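Local coordinates for protein beta-N-acetylhexosaminidase (Bacteroides fragilis, PDB 4PYS) that probably releases terminal beta-linked N-acetylhexosamines from glycoconjugates by hydrolysis, as a family 20 glycoside hydrolase, at residues A[9-14]-A[103-108]; A[16-21]-A[120-125]; A[65-70]-A[89-94]; A[74-79]-A[125-130]. All blocks are in the same frame, centred on the assembly; numbering follows the deposited sequence.

Contact 1 of 4, residues A[9-14]-A[103-108]; sequences QIIMPT and IQSLRQ. With FMT (formic acid), chain K.
The side-chain amide of Gln108, near the end of helix 96-109, grips the backbone of Met12 (modelled as selenomethionine) with both of its polar atoms. OE1 of Gln108 accepts from Met12 N at 2.7 Å, a nearly straight bond (169° at the hydrogen) although the donor sits tilted from the carbonyl plane of the glutamine. NE2 of Gln108 donates to Met12 O at 3.0 Å; here the bond is more bent, but it meets the acceptor in its carbonyl plane. Because N and O of one residue are both used, the amide's rotation is fixed, and the extended chain of Gln108 beyond CG carries it across the gap. One further polar link runs through water, which accepts from Gln9 N and donates to Gln108 O.

Apolar packing comes from Ile11. Its CD1 rests on Ser105 CB at 3.8 Å, while CG1 lies 4.1 Å from Gln108 CB. The OG of Ser105 is 3.7 Å from Ile11 CG2, but its polar bonds go to Tyr80 and Lys160.

Ile11 N, turned to a different partner, donates to O2 of a formic acid molecule at 2.9 Å, probably a crystallisation additive. Lys480 of helix 470-486 bonds both Ile10 O and Gln108 O. Side-chain amide pairing of this kind, imitating a strand partner, ties an irregular N-terminal segment to a helix of the family 20 domain 2, an alpha/beta module beside the catalytic barrel.

Contact 2 of 4, residues A[16-21]-A[120-125]; sequences GKIERA and PCVEIT
An antiparallel beta ladder joins strand 17-21 to strand 120-125 in the mixed sheet of the family 20 domain 2. The short strand axes pass 4.5 Å apart at 153°. Lys17 with Thr125 and Glu19 with Glu123 are the hydrogen-bonded pairs, and Ile18 with Ile124 and Arg20 with Val122 the non-hydrogen-bonded ones. Glu19 N to Glu123 O and Glu123 N to Glu19 O both measure 2.9 Å, whereas at the Lys17 end the bond from Lys17 N to Thr125 O is weak, bent to 135°. Ala21 N reaches Cys121 O at 3.1 Å from above the carbonyl plane, well off the lone-pair direction.

On the isoleucine face, Ile18 CG2 meets Val122 CG2 at 3.7 Å. Each of these methyls stands opposite its own backbone N, the valine's through a chi1 of 73°, and Val122 CG2 also lies 3.5 Å from Glu19 O. Arg20, bent at chi2 and chi3, folds back alongside Pro120, with NH2 4.1 Å from Pro120 CB. The other face bears the carboxylates of Glu19 and Glu123, whose OE2 and OE1 stay 4.9 Å apart; a long salt bridge, Lys17 NZ to Glu19 OE1, may partly offset that proximity.

Strand 80-84 pairs with the far edge of strand 117-126 through Val122 and Ile124, while Trp109 of helix 96-109 packs against Arg20 and Val122 on the isoleucine face.

Contact 3 of 4, residues A[65-70]-A[89-94]; sequences SHISWK and IIVEAA
Trp69 and Val91 lie side by side on one face of a parallel strand pair, and the indole is set by a chi1 of -58° and a chi2 of 86°. These torsions swing its benzo ring toward the neighbouring strand, bringing CE3 to 3.9 Å from Val91 CB. Val91 CG1 stands anti to its own backbone N (chi1 -177°) and lies equally near CE3 and CZ3, while Val91 CG2 is over one ring face, offset toward the rim. Ile67 CG2 covers the rim of that same face. Ile67 and Ile89 continue the row, both pointing the same way, with Ile67 CG1 and Ile89 CD1 4.2 Å apart.

The other face is mixed. OG of Ser68 touches Ile90 CG1 at 3.8 Å but hydrogen-bonds Glu62. Lys70 packs its CB on Glu92 CG at 4.1 Å; its chain then bends at chi2 and chi3, and NZ forms a salt bridge with Glu62. Glu92 extends instead to Arg81 and Arg83.

The parallel backbone ladder is regular: the carbonyls of His66, Ser68 and Lys70 accept from 89-93, and those of Ile89 and Val91 accept from 67-70. Val91 is bonded at both ends, from its N to Ser68 O at 2.9 Å and from Lys70 N to its O at 2.8 Å.

Strand 31-35 flanks the other edge of strand 67-71, strand 80-84 pairs antiparallel with strand 89-93, and helix 96-109 covers the tryptophan face through Phe99, Ala102 and Ile103.

Contact 4 of 4, residues A[74-79]-A[125-130]; sequences TLPTEG and TDFPRV
The ring of Phe127 takes Pro76 over one face: CG of the proline stands 4.2 Å from the ring centroid, 27° off the normal, a CH-pi contact. The touch falls toward the root of the ring, since Pro76 CG is 3.9 Å from both Phe127 CG and Phe127 CD2. A chi1 of 45° holds the phenyl between the backbone N and carbonyl carbon of Phe127; the two side chains cross obliquely.

The pyrrolidine of Pro128 is met by Glu78, the two side chains crossing at about a right angle. Glu78 OE1 comes to 3.5 Å from Pro128 CG, and Glu78 CB packs on Pro128 CD at 3.9 Å. The carboxylate is held from elsewhere, by a salt bridge from OE1 to Arg133 and a hydrogen bond from OE2 to Asn162, which would be expected to fix its rotation and stabilise its charge.

Pro76 to Gly79 form a type II beta turn, closed by Gly79 N to Pro76 O at 2.9 Å, in the loop that leads into strand 80-84. Glu78 occupies the third position with a positive phi of 66°, and its N is bonded by Asp95.

Gly79 lies close against the other segment, with its CA 3.2 Å from Asp126 O and 3.8 Å from Phe127 CB. Asp126 OD1 accepts from Gly16 N and Trp462 NE1, joining the end of strand 117-126 to the loop before strand 17-21 and to the last residue of helix 453-462.

All four contacts belong to the small alpha/beta domain of the family 20 fold, the last of them at its border with the barrel, and contacts 2, 3 and 4 reach one mixed sheet. Contact 1 meets contact 2 where Ile11 CD1 packs on Ile124 CD1 at 3.7 Å, and meets contact 3 where Ile103 CG1 rests 3.6 Å from Trp69 CH2. Contacts 2 and 4 share Thr125, and contact 3 touches contact 4 through Ala93 CA and Leu75 CD1 at 3.7 Å. Their centres are 11 to 16 Å apart. None includes a ligand of the zinc site formed by Cys242, Cys260, Cys301 and Cys304; segment 125-130 runs on into strand 132-138 of the catalytic barrel sheet.

Contact 1 of 4, residues A[9-14]-A[103-108]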
# COMPACT_ATOMS: atom_id res chain seq x y z
N GLN A 9 10.90 17.23 -18.88
CA GLN A 9 11.60 16.06 -19.39
C GLN A 9 10.68 14.84 -19.35
O GLN A 9 10.10 14.45 -20.36
CB GLN A 9 12.90 15.82 -18.61
CG GLN A 9 12.76 15.95 -17.09
CD GLN A 9 13.88 15.26 -16.35
OE1 GLN A 9 13.71 14.83 -15.21
NE2 GLN A 9 15.04 15.15 -16.99
N ILE A 10 10.54 14.23 -18.17
CA ILE A 10 9.85 12.95 -18.08
C ILE A 10 8.94 12.84 -16.87
O ILE A 10 9.10 13.55 -15.87
CB ILE A 10 10.84 11.76 -18.03
CG1 ILE A 10 11.49 11.66 -16.67
CG2 ILE A 10 11.91 11.84 -19.13
CD1 ILE A 10 11.97 10.27 -16.38
N ILE A 11 7.99 11.93 -16.96
CA ILE A 11 7.07 11.64 -15.86
C ILE A 11 7.23 10.17 -15.47
O ILE A 11 7.26 9.30 -16.34
CB ILE A 11 5.60 11.87 -16.29
CG1 ILE A 11 5.33 13.36 -16.53
CG2 ILE A 11 4.66 11.34 -15.22
CD1 ILE A 11 4.08 13.63 -17.40
N MSE A 12 7.35 9.90 -14.17
CA MSE A 12 7.38 8.53 -13.66
C MSE A 12 6.24 8.29 -12.69
O MSE A 12 5.96 9.14 -11.83
CB MSE A 12 8.71 8.20 -12.96
CG MSE A 12 9.90 8.43 -13.86
SE MSE A 12 11.54 7.74 -13.08
CE MSE A 12 11.23 5.85 -13.41
N PRO A 13 5.54 7.15 -12.82
CA PRO A 13 5.71 6.10 -13.83
C PRO A 13 5.34 6.60 -15.22
O PRO A 13 4.61 7.59 -15.37
CB PRO A 13 4.76 4.99 -13.35
CG PRO A 13 3.77 5.66 -12.43
CD PRO A 13 4.49 6.84 -11.83
N THR A 14 5.84 5.91 -16.24
CA THR A 14 5.72 6.36 -17.64
C THR A 14 4.28 6.41 -18.08
O THR A 14 3.57 5.41 -17.93
CB THR A 14 6.44 5.39 -18.55
OG1 THR A 14 7.81 5.29 -18.15
CG2 THR A 14 6.37 5.87 -20.01
N ILE A 103 -2.69 15.59 -11.68
CA ILE A 103 -1.92 16.52 -10.86
C ILE A 103 -0.53 15.98 -10.61
O ILE A 103 0.44 16.74 -10.67
CB ILE A 103 -2.65 16.82 -9.52
CG1 ILE A 103 -3.85 17.74 -9.78
CG2 ILE A 103 -1.72 17.49 -8.50
CD1 ILE A 103 -4.84 17.80 -8.61
N GLN A 104 -0.40 14.69 -10.34
CA GLN A 104 0.92 14.12 -10.12
C GLN A 104 1.78 14.24 -11.38
O GLN A 104 2.98 14.49 -11.31
CB GLN A 104 0.83 12.64 -9.69
CG GLN A 104 0.14 12.41 -8.35
CD GLN A 104 0.91 12.99 -7.17
OE1 GLN A 104 1.98 13.59 -7.32
NE2 GLN A 104 0.37 12.79 -5.97
N SER A 105 1.17 14.06 -12.55
CA SER A 105 1.93 14.25 -13.79
C SER A 105 2.33 15.72 -14.02
O SER A 105 3.46 15.99 -14.44
CB SER A 105 1.16 13.70 -15.00
OG SER A 105 1.11 12.29 -14.95
N LEU A 106 1.43 16.65 -13.73
CA LEU A 106 1.74 18.07 -13.88
C LEU A 106 2.91 18.46 -12.97
O LEU A 106 3.75 19.28 -13.36
CB LEU A 106 0.51 18.94 -13.57
CG LEU A 106 -0.59 18.98 -14.63
CD1 LEU A 106 -1.82 19.73 -14.10
CD2 LEU A 106 -0.09 19.63 -15.91
N ARG A 107 2.96 17.89 -11.77
CA ARG A 107 4.07 18.14 -10.85
C ARG A 107 5.42 17.86 -11.50
O ARG A 107 6.37 18.64 -11.35
CB ARG A 107 3.98 17.22 -9.64
CG ARG A 107 3.01 17.62 -8.57
CD ARG A 107 3.07 16.58 -7.45
NE ARG A 107 4.24 16.72 -6.59
CZ ARG A 107 4.54 15.86 -5.62
NH1 ARG A 107 3.77 14.80 -5.41
NH2 ARG A 107 5.61 16.05 -4.85
N GLN A 108 5.50 16.74 -12.21
CA GLN A 108 6.74 16.32 -12.86
C GLN A 108 6.95 16.95 -14.22
O GLN A 108 8.07 16.99 -14.72
CB GLN A 108 6.78 14.80 -12.98
CG GLN A 108 6.89 14.12 -11.63
CD GLN A 108 7.07 12.62 -11.73
OE1 GLN A 108 7.77 12.12 -12.62
NE2 GLN A 108 6.43 11.89 -10.82
C FMT K . 8.38 9.74 -19.43
O1 FMT K . 8.65 8.89 -20.29
O2 FMT K . 7.79 10.80 -19.65
O HOH W 1 10.67 18.22 -16.15

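Contact 2 of 4, residues A[16-21]-A[120-125]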
# COMPACT_ATOMS: atom_id res chain seq x y z
N GLY A 16 1.03 6.32 -20.58
CA GLY A 16 0.73 5.47 -21.71
C GLY A 16 0.99 6.15 -23.04
O GLY A 16 1.50 5.51 -23.97
N LYS A 17 0.65 7.42 -23.15
CA LYS A 17 0.93 8.15 -24.39
C LYS A 17 1.29 9.59 -24.12
O LYS A 17 0.58 10.30 -23.40
CB LYS A 17 -0.27 8.07 -25.34
CG LYS A 17 0.04 8.65 -26.72
CD LYS A 17 -1.05 8.29 -27.72
CE LYS A 17 -0.63 8.69 -29.13
NZ LYS A 17 -1.80 8.67 -30.06
N ILE A 18 2.41 10.03 -24.69
CA ILE A 18 2.84 11.42 -24.58
C ILE A 18 3.17 11.94 -25.96
O ILE A 18 4.02 11.38 -26.64
CB ILE A 18 4.13 11.56 -23.75
CG1 ILE A 18 3.90 11.12 -22.32
CG2 ILE A 18 4.62 13.00 -23.78
CD1 ILE A 18 5.12 11.35 -21.43
N GLU A 19 2.50 13.01 -26.37
CA GLU A 19 2.75 13.61 -27.68
C GLU A 19 3.16 15.07 -27.52
O GLU A 19 2.31 15.92 -27.26
CB GLU A 19 1.50 13.54 -28.56
CG GLU A 19 1.03 12.14 -28.87
CD GLU A 19 0.13 12.09 -30.10
OE1 GLU A 19 0.59 11.60 -31.16
OE2 GLU A 19 -1.03 12.56 -30.02
N ARG A 20 4.45 15.35 -27.68
CA ARG A 20 4.97 16.71 -27.55
C ARG A 20 4.45 17.60 -28.67
O ARG A 20 4.24 17.15 -29.80
CB ARG A 20 6.50 16.69 -27.60
CG ARG A 20 7.13 15.82 -26.54
CD ARG A 20 6.94 16.45 -25.18
NE ARG A 20 7.82 17.59 -24.97
CZ ARG A 20 8.97 17.52 -24.29
NH1 ARG A 20 9.36 16.37 -23.76
NH2 ARG A 20 9.72 18.60 -24.14
N ALA A 21 4.24 18.88 -28.35
CA ALA A 21 3.93 19.87 -29.37
C ALA A 21 4.85 21.07 -29.20
O ALA A 21 5.52 21.20 -28.18
CB ALA A 21 2.47 20.30 -29.30
N PRO A 120 5.79 22.52 -21.01
CA PRO A 120 5.94 22.36 -22.46
C PRO A 120 4.64 21.87 -23.05
O PRO A 120 3.95 21.07 -22.41
CB PRO A 120 7.03 21.29 -22.59
CG PRO A 120 7.83 21.41 -21.30
CD PRO A 120 6.80 21.76 -20.25
N CYS A 121 4.28 22.34 -24.24
CA CYS A 121 3.03 21.91 -24.84
C CYS A 121 3.05 20.41 -25.10
O CYS A 121 4.09 19.84 -25.45
CB CYS A 121 2.74 22.70 -26.11
SG CYS A 121 2.49 24.46 -25.77
N VAL A 122 1.90 19.76 -24.92
CA VAL A 122 1.86 18.30 -24.90
C VAL A 122 0.42 17.82 -24.87
O VAL A 122 -0.48 18.55 -24.45
CB VAL A 122 2.62 17.75 -23.67
CG1 VAL A 122 1.82 17.98 -22.39
CG2 VAL A 122 2.94 16.27 -23.83
N GLU A 123 0.19 16.60 -25.34
CA GLU A 123 -1.01 15.88 -24.98
C GLU A 123 -0.61 14.56 -24.34
O GLU A 123 0.13 13.76 -24.93
CB GLU A 123 -1.91 15.64 -26.20
CG GLU A 123 -3.21 14.92 -25.85
CD GLU A 123 -4.21 14.92 -27.00
OE1 GLU A 123 -4.06 15.73 -27.94
OE2 GLU A 123 -5.16 14.11 -26.95
N ILE A 124 -1.08 14.34 -23.12
CA ILE A 124 -0.79 13.12 -22.38
C ILE A 124 -2.11 12.41 -22.15
O ILE A 124 -3.07 13.02 -21.69
CB ILE A 124 -0.18 13.46 -21.01
CG1 ILE A 124 1.15 14.19 -21.19
CG2 ILE A 124 0.02 12.20 -20.19
CD1 ILE A 124 1.64 14.85 -19.90
N THR A 125 -2.16 11.12 -22.50
CA THR A 125 -3.34 10.30 -22.25
C THR A 125 -2.85 9.10 -21.47
O THR A 125 -1.89 8.43 -21.88
CB THR A 125 -3.97 9.81 -23.57
OG1 THR A 125 -4.16 10.93 -24.45
CG2 THR A 125 -5.31 9.15 -23.29
O HOH W 2 6.87 19.77 -25.61

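Contact 3 of 4, residues A[65-70]-A[89-94]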
# COMPACT_ATOMS: atom_id res chain seq x y z
N SER A 65 -10.35 30.97 -18.43
CA SER A 65 -9.46 30.26 -17.51
C SER A 65 -8.14 29.84 -18.17
O SER A 65 -8.07 29.72 -19.40
CB SER A 65 -10.17 29.03 -16.92
OG SER A 65 -10.25 27.97 -17.85
N HIS A 66 -7.11 29.68 -17.36
CA HIS A 66 -5.80 29.17 -17.77
C HIS A 66 -5.78 27.65 -17.66
O HIS A 66 -5.07 26.96 -18.40
CB HIS A 66 -4.69 29.69 -16.85
CG HIS A 66 -4.49 31.17 -16.89
ND1 HIS A 66 -4.65 31.97 -15.78
CD2 HIS A 66 -4.11 32.00 -17.90
CE1 HIS A 66 -4.39 33.23 -16.10
NE2 HIS A 66 -4.07 33.27 -17.38
N ILE A 67 -6.53 27.13 -16.69
CA ILE A 67 -6.61 25.69 -16.47
C ILE A 67 -8.07 25.31 -16.27
O ILE A 67 -8.75 25.91 -15.45
CB ILE A 67 -5.83 25.25 -15.22
CG1 ILE A 67 -4.38 25.72 -15.30
CG2 ILE A 67 -5.91 23.74 -15.06
CD1 ILE A 67 -3.54 25.34 -14.05
N SER A 68 -8.55 24.32 -17.01
CA SER A 68 -9.89 23.80 -16.76
C SER A 68 -9.86 22.32 -16.41
O SER A 68 -9.00 21.56 -16.86
CB SER A 68 -10.86 24.09 -17.91
OG SER A 68 -10.30 23.77 -19.16
N TRP A 69 -10.80 21.93 -15.56
CA TRP A 69 -10.88 20.58 -15.04
C TRP A 69 -12.21 20.02 -15.50
O TRP A 69 -13.26 20.44 -15.01
CB TRP A 69 -10.80 20.63 -13.51
CG TRP A 69 -9.55 21.31 -13.01
CD1 TRP A 69 -9.36 22.65 -12.82
CD2 TRP A 69 -8.31 20.68 -12.66
NE1 TRP A 69 -8.09 22.89 -12.37
CE2 TRP A 69 -7.42 21.70 -12.27
CE3 TRP A 69 -7.87 19.35 -12.64
CZ2 TRP A 69 -6.11 21.42 -11.84
CZ3 TRP A 69 -6.56 19.08 -12.22
CH2 TRP A 69 -5.70 20.11 -11.83
N LYS A 70 -12.17 19.09 -16.45
CA LYS A 70 -13.39 18.65 -17.13
C LYS A 70 -13.58 17.15 -17.01
O LYS A 70 -12.63 16.40 -16.94
CB LYS A 70 -13.34 19.03 -18.61
CG LYS A 70 -13.04 20.50 -18.87
CD LYS A 70 -14.29 21.31 -19.05
CE LYS A 70 -14.82 21.13 -20.46
NZ LYS A 70 -15.83 22.14 -20.78
N ILE A 89 -4.38 25.01 -20.21
CA ILE A 89 -4.32 23.58 -19.93
C ILE A 89 -5.74 23.08 -19.79
O ILE A 89 -6.56 23.70 -19.11
CB ILE A 89 -3.60 23.29 -18.60
CG1 ILE A 89 -2.23 23.94 -18.59
CG2 ILE A 89 -3.49 21.78 -18.38
CD1 ILE A 89 -1.41 23.62 -17.35
N ILE A 90 -6.03 21.97 -20.45
CA ILE A 90 -7.30 21.29 -20.25
C ILE A 90 -7.00 19.94 -19.64
O ILE A 90 -6.29 19.12 -20.25
CB ILE A 90 -8.04 21.08 -21.56
CG1 ILE A 90 -8.34 22.44 -22.19
CG2 ILE A 90 -9.35 20.33 -21.32
CD1 ILE A 90 -8.86 22.33 -23.57
N VAL A 91 -7.51 19.71 -18.44
CA VAL A 91 -7.33 18.43 -17.77
C VAL A 91 -8.67 17.71 -17.78
O VAL A 91 -9.68 18.27 -17.35
CB VAL A 91 -6.89 18.60 -16.31
CG1 VAL A 91 -6.63 17.23 -15.68
CG2 VAL A 91 -5.63 19.46 -16.23
N GLU A 92 -8.68 16.48 -18.28
CA GLU A 92 -9.91 15.69 -18.28
C GLU A 92 -9.71 14.40 -17.50
O GLU A 92 -8.62 13.83 -17.54
CB GLU A 92 -10.33 15.34 -19.71
CG GLU A 92 -10.72 16.55 -20.52
CD GLU A 92 -10.84 16.21 -21.98
OE1 GLU A 92 -9.80 16.00 -22.64
OE2 GLU A 92 -11.98 16.15 -22.46
N ALA A 93 -10.76 13.95 -16.83
CA ALA A 93 -10.71 12.68 -16.10
C ALA A 93 -12.09 12.07 -16.02
O ALA A 93 -13.09 12.78 -16.13
CB ALA A 93 -10.14 12.89 -14.69
N ALA A 94 -12.18 10.75 -15.82
CA ALA A 94 -13.51 10.15 -15.65
C ALA A 94 -13.96 10.19 -14.20
O ALA A 94 -15.15 10.07 -13.91
CB ALA A 94 -13.53 8.72 -16.18

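Contact 4 of 4, residues A[74-79]-A[125-130]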
# COMPACT_ATOMS: atom_id res chain seq x y z
N THR A 74 -15.67 9.01 -21.26
CA THR A 74 -15.16 7.96 -22.14
C THR A 74 -13.79 7.44 -21.71
O THR A 74 -13.30 6.47 -22.27
CB THR A 74 -15.06 8.42 -23.62
OG1 THR A 74 -14.05 9.42 -23.75
CG2 THR A 74 -16.41 8.95 -24.12
N LEU A 75 -13.19 8.08 -20.71
CA LEU A 75 -11.90 7.63 -20.20
C LEU A 75 -12.12 6.43 -19.28
O LEU A 75 -13.20 6.28 -18.70
CB LEU A 75 -11.21 8.76 -19.42
CG LEU A 75 -10.50 9.84 -20.24
CD1 LEU A 75 -10.12 11.01 -19.35
CD2 LEU A 75 -9.27 9.30 -20.94
N PRO A 76 -11.11 5.55 -19.16
CA PRO A 76 -11.20 4.43 -18.22
C PRO A 76 -11.14 4.94 -16.80
O PRO A 76 -10.71 6.08 -16.57
CB PRO A 76 -9.92 3.63 -18.49
CG PRO A 76 -9.33 4.17 -19.76
CD PRO A 76 -9.82 5.59 -19.87
N THR A 77 -11.54 4.10 -15.85
CA THR A 77 -11.39 4.41 -14.44
C THR A 77 -9.95 4.78 -14.14
O THR A 77 -9.02 4.14 -14.66
CB THR A 77 -11.76 3.20 -13.56
OG1 THR A 77 -12.96 2.60 -14.06
CG2 THR A 77 -11.99 3.65 -12.12
N GLU A 78 -9.79 5.82 -13.33
CA GLU A 78 -8.50 6.37 -12.94
C GLU A 78 -7.70 7.00 -14.08
O GLU A 78 -6.54 7.39 -13.87
CB GLU A 78 -7.64 5.32 -12.21
CG GLU A 78 -8.37 4.53 -11.14
CD GLU A 78 -7.41 3.65 -10.36
OE1 GLU A 78 -7.13 2.52 -10.82
OE2 GLU A 78 -6.93 4.12 -9.31
N GLY A 79 -8.29 7.10 -15.26
CA GLY A 79 -7.56 7.65 -16.40
C GLY A 79 -7.69 9.15 -16.50
O GLY A 79 -8.61 9.74 -15.95
N THR A 125 -2.16 11.12 -22.50
CA THR A 125 -3.34 10.30 -22.25
C THR A 125 -2.85 9.10 -21.47
O THR A 125 -1.89 8.43 -21.88
CB THR A 125 -3.97 9.81 -23.57
OG1 THR A 125 -4.16 10.93 -24.45
CG2 THR A 125 -5.31 9.15 -23.29
N ASP A 126 -3.49 8.81 -20.34
CA ASP A 126 -2.83 7.92 -19.38
C ASP A 126 -3.87 7.21 -18.49
O ASP A 126 -4.92 7.76 -18.16
CB ASP A 126 -1.86 8.76 -18.53
CG ASP A 126 -0.81 7.93 -17.83
OD1 ASP A 126 -0.58 6.76 -18.25
OD2 ASP A 126 -0.18 8.47 -16.88
N PHE A 127 -3.58 5.95 -18.15
CA PHE A 127 -4.44 5.15 -17.29
C PHE A 127 -3.66 3.92 -16.81
O PHE A 127 -2.71 3.49 -17.50
CB PHE A 127 -5.72 4.73 -18.04
CG PHE A 127 -5.48 4.23 -19.43
CD1 PHE A 127 -5.12 2.91 -19.66
CD2 PHE A 127 -5.60 5.09 -20.51
CE1 PHE A 127 -4.90 2.45 -20.95
CE2 PHE A 127 -5.37 4.65 -21.81
CZ PHE A 127 -5.02 3.32 -22.02
N PRO A 128 -4.05 3.35 -15.66
CA PRO A 128 -3.23 2.28 -15.05
C PRO A 128 -3.39 0.92 -15.68
O PRO A 128 -4.49 0.53 -16.12
CB PRO A 128 -3.74 2.24 -13.60
CG PRO A 128 -5.19 2.69 -13.71
CD PRO A 128 -5.14 3.79 -14.75
N ARG A 129 -2.29 0.18 -15.72
CA ARG A 129 -2.30 -1.17 -16.24
C ARG A 129 -3.13 -2.10 -15.38
O ARG A 129 -3.89 -2.93 -15.93
CB ARG A 129 -0.86 -1.71 -16.37
CG ARG A 129 -0.82 -3.05 -17.08
CD ARG A 129 0.60 -3.62 -17.12
NE ARG A 129 1.10 -3.94 -15.78
CZ ARG A 129 0.84 -5.07 -15.14
NH1 ARG A 129 1.34 -5.28 -13.93
NH2 ARG A 129 0.08 -6.00 -15.71
N VAL A 130 -3.01 -1.98 -14.06
CA VAL A 130 -3.78 -2.83 -13.14
C VAL A 130 -4.54 -2.03 -12.10
O VAL A 130 -4.16 -0.91 -11.79
CB VAL A 130 -2.90 -3.91 -12.44
CG1 VAL A 130 -2.19 -4.77 -13.48
CG2 VAL A 130 -1.89 -3.26 -11.48